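Local coordinates for iron-sulfur cluster assembly scaffold protein NifU (Fervidobacterium islandicum, PDB 6A6F) that probably serves the SUF system of iron-sulfur cluster assembly as a zinc-binding scaffold protein of the SufU/NifU type, at residues D54-E58 with T69-I73. Sequence-based numbering, arbitrary orientation.
Sequences DVKFE and TNVMI
With CG set between its own backbone N and carbonyl carbon (chi1 79°), Phe57 presents its ring to Thr69, whose methyl CG2 lies anti to the backbone N, which turns it toward the strand. The two meet in a CH-pi contact: Thr69 CG2 sits over one ring face, 3.6 Å from Phe57 CG, shifted toward the rim and 22° off the normal through the centroid. The hydroxyl of Thr69 is meanwhile hydrogen-bonded to Ser65 O, one turn back, which leaves the methyl branch to the strand. Asn70 crosses Phe57 at about a right angle, its OD1 3.4 Å from Phe57 CE1 and obliquely placed to the ring; ND2 is held by the carbonyl of Tyr13. One turn after Thr69, Ile73 fills the angle between two strand side chains: CD1 packs 3.8 Å from Phe57 CD1, CG1 lies 3.9 Å from Val55 CG1, and CG2 rests on the carbonyl of Val55. Cutting Phe57 back to alanine would probably leave the Thr69 methyl without its ring face and open a gap beside Ile73 CD1. A strand turns every second side chain to the same face and a helix repeats about every four residues; here Val55 and Phe57 pair with Ile73 and Thr69 on nearly antiparallel segments (170°). Helix 63-76 thus covers strand 51-58 of the antiparallel sheet in the buried core of the NifU-like N-terminal domain.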
loop_
_atom_site.group_PDB
_atom_site.type_symbol
_atom_site.label_atom_id
_atom_site.label_comp_id
_atom_site.label_asym_id
_atom_site.label_seq_id
_atom_site.Cartn_x
_atom_site.Cartn_y
_atom_site.Cartn_z
ATOM N N ASP A 54 21.876 9.508 2.286
ATOM C CA ASP A 54 20.522 9.423 1.727
ATOM C C ASP A 54 20.051 8.000 1.610
ATOM O O ASP A 54 20.851 7.096 1.376
ATOM C CB ASP A 54 20.453 10.115 0.365
ATOM C CG ASP A 54 19.020 10.537 -0.020
ATOM O OD1 ASP A 54 18.002 10.186 0.672
ATOM O OD2 ASP A 54 18.914 11.237 -1.038
ATOM N N VAL A 55 18.748 7.804 1.785
ATOM C CA VAL A 55 18.123 6.533 1.599
ATOM C C VAL A 55 16.731 6.780 0.919
ATOM O O VAL A 55 15.981 7.631 1.327
ATOM C CB VAL A 55 17.939 5.773 2.924
ATOM C CG1 VAL A 55 17.554 4.349 2.651
ATOM C CG2 VAL A 55 19.215 5.752 3.762
ATOM N N LYS A 56 16.445 6.009 -0.101
ATOM C CA LYS A 56 15.143 5.945 -0.720
ATOM C C LYS A 56 14.719 4.450 -0.872
ATOM O O LYS A 56 15.537 3.531 -0.787
ATOM C CB LYS A 56 15.179 6.627 -2.068
ATOM C CG LYS A 56 15.337 8.113 -1.998
ATOM C CD LYS A 56 14.962 8.748 -3.353
ATOM C CE LYS A 56 15.222 10.234 -3.272
ATOM N NZ LYS A 56 14.520 10.796 -2.098
ATOM N N PHE A 57 13.431 4.215 -1.084
ATOM C CA PHE A 57 12.964 2.885 -1.378
ATOM C C PHE A 57 12.001 2.841 -2.559
ATOM O O PHE A 57 11.185 3.772 -2.782
ATOM C CB PHE A 57 12.323 2.273 -0.152
ATOM C CG PHE A 57 10.937 2.722 0.107
ATOM C CD1 PHE A 57 10.691 3.948 0.697
ATOM C CD2 PHE A 57 9.867 1.939 -0.257
ATOM C CE1 PHE A 57 9.384 4.377 0.881
ATOM C CE2 PHE A 57 8.564 2.366 -0.051
ATOM C CZ PHE A 57 8.328 3.569 0.528
ATOM N N GLU A 58 12.085 1.735 -3.265
ATOM C CA GLU A 58 11.075 1.371 -4.238
ATOM C C GLU A 58 10.379 0.083 -3.806
ATOM O O GLU A 58 10.768 -0.565 -2.851
ATOM C CB GLU A 58 11.686 1.271 -5.652
ATOM C CG GLU A 58 11.490 2.536 -6.455
ATOM C CD GLU A 58 10.002 2.831 -6.776
ATOM O OE1 GLU A 58 9.105 1.943 -6.655
ATOM O OE2 GLU A 58 9.730 3.977 -7.163
ATOM N N THR A 69 9.282 0.993 6.855
ATOM C CA THR A 69 10.298 1.511 5.932
ATOM C C THR A 69 10.534 3.025 6.046
ATOM O O THR A 69 11.679 3.479 6.122
ATOM C CB THR A 69 9.944 1.183 4.454
ATOM O OG1 THR A 69 9.749 -0.240 4.308
ATOM C CG2 THR A 69 11.082 1.617 3.530
ATOM N N ASN A 70 9.458 3.794 6.082
ATOM C CA ASN A 70 9.575 5.184 6.137
ATOM C C ASN A 70 10.112 5.654 7.497
ATOM O O ASN A 70 10.869 6.608 7.541
ATOM C CB ASN A 70 8.224 5.845 5.833
ATOM C CG ASN A 70 7.930 5.894 4.346
ATOM O OD1 ASN A 70 8.766 6.338 3.585
ATOM N ND2 ASN A 70 6.741 5.441 3.930
ATOM N N VAL A 71 9.676 5.049 8.597
ATOM C CA VAL A 71 10.149 5.467 9.919
ATOM C C VAL A 71 11.641 5.105 10.001
ATOM O O VAL A 71 12.432 5.904 10.478
ATOM C CB VAL A 71 9.328 4.887 11.057
ATOM C CG1 VAL A 71 9.958 5.177 12.383
ATOM C CG2 VAL A 71 7.903 5.457 11.019
ATOM N N MET A 72 12.011 3.960 9.468
ATOM C CA MET A 72 13.418 3.557 9.446
ATOM C C MET A 72 14.284 4.604 8.731
ATOM O O MET A 72 15.340 5.034 9.279
ATOM C CB MET A 72 13.607 2.208 8.793
ATOM C CG MET A 72 15.021 1.712 8.742
ATOM S SD MET A 72 15.248 0.234 7.752
ATOM C CE MET A 72 15.250 0.862 6.064
ATOM N N ILE A 73 13.861 4.982 7.523
ATOM C CA ILE A 73 14.645 5.900 6.709
ATOM C C ILE A 73 14.796 7.206 7.433
ATOM O O ILE A 73 15.878 7.757 7.527
ATOM C CB ILE A 73 14.019 6.092 5.288
ATOM C CG1 ILE A 73 14.216 4.773 4.540
ATOM C CG2 ILE A 73 14.649 7.291 4.553
ATOM C CD1 ILE A 73 13.460 4.689 3.231
#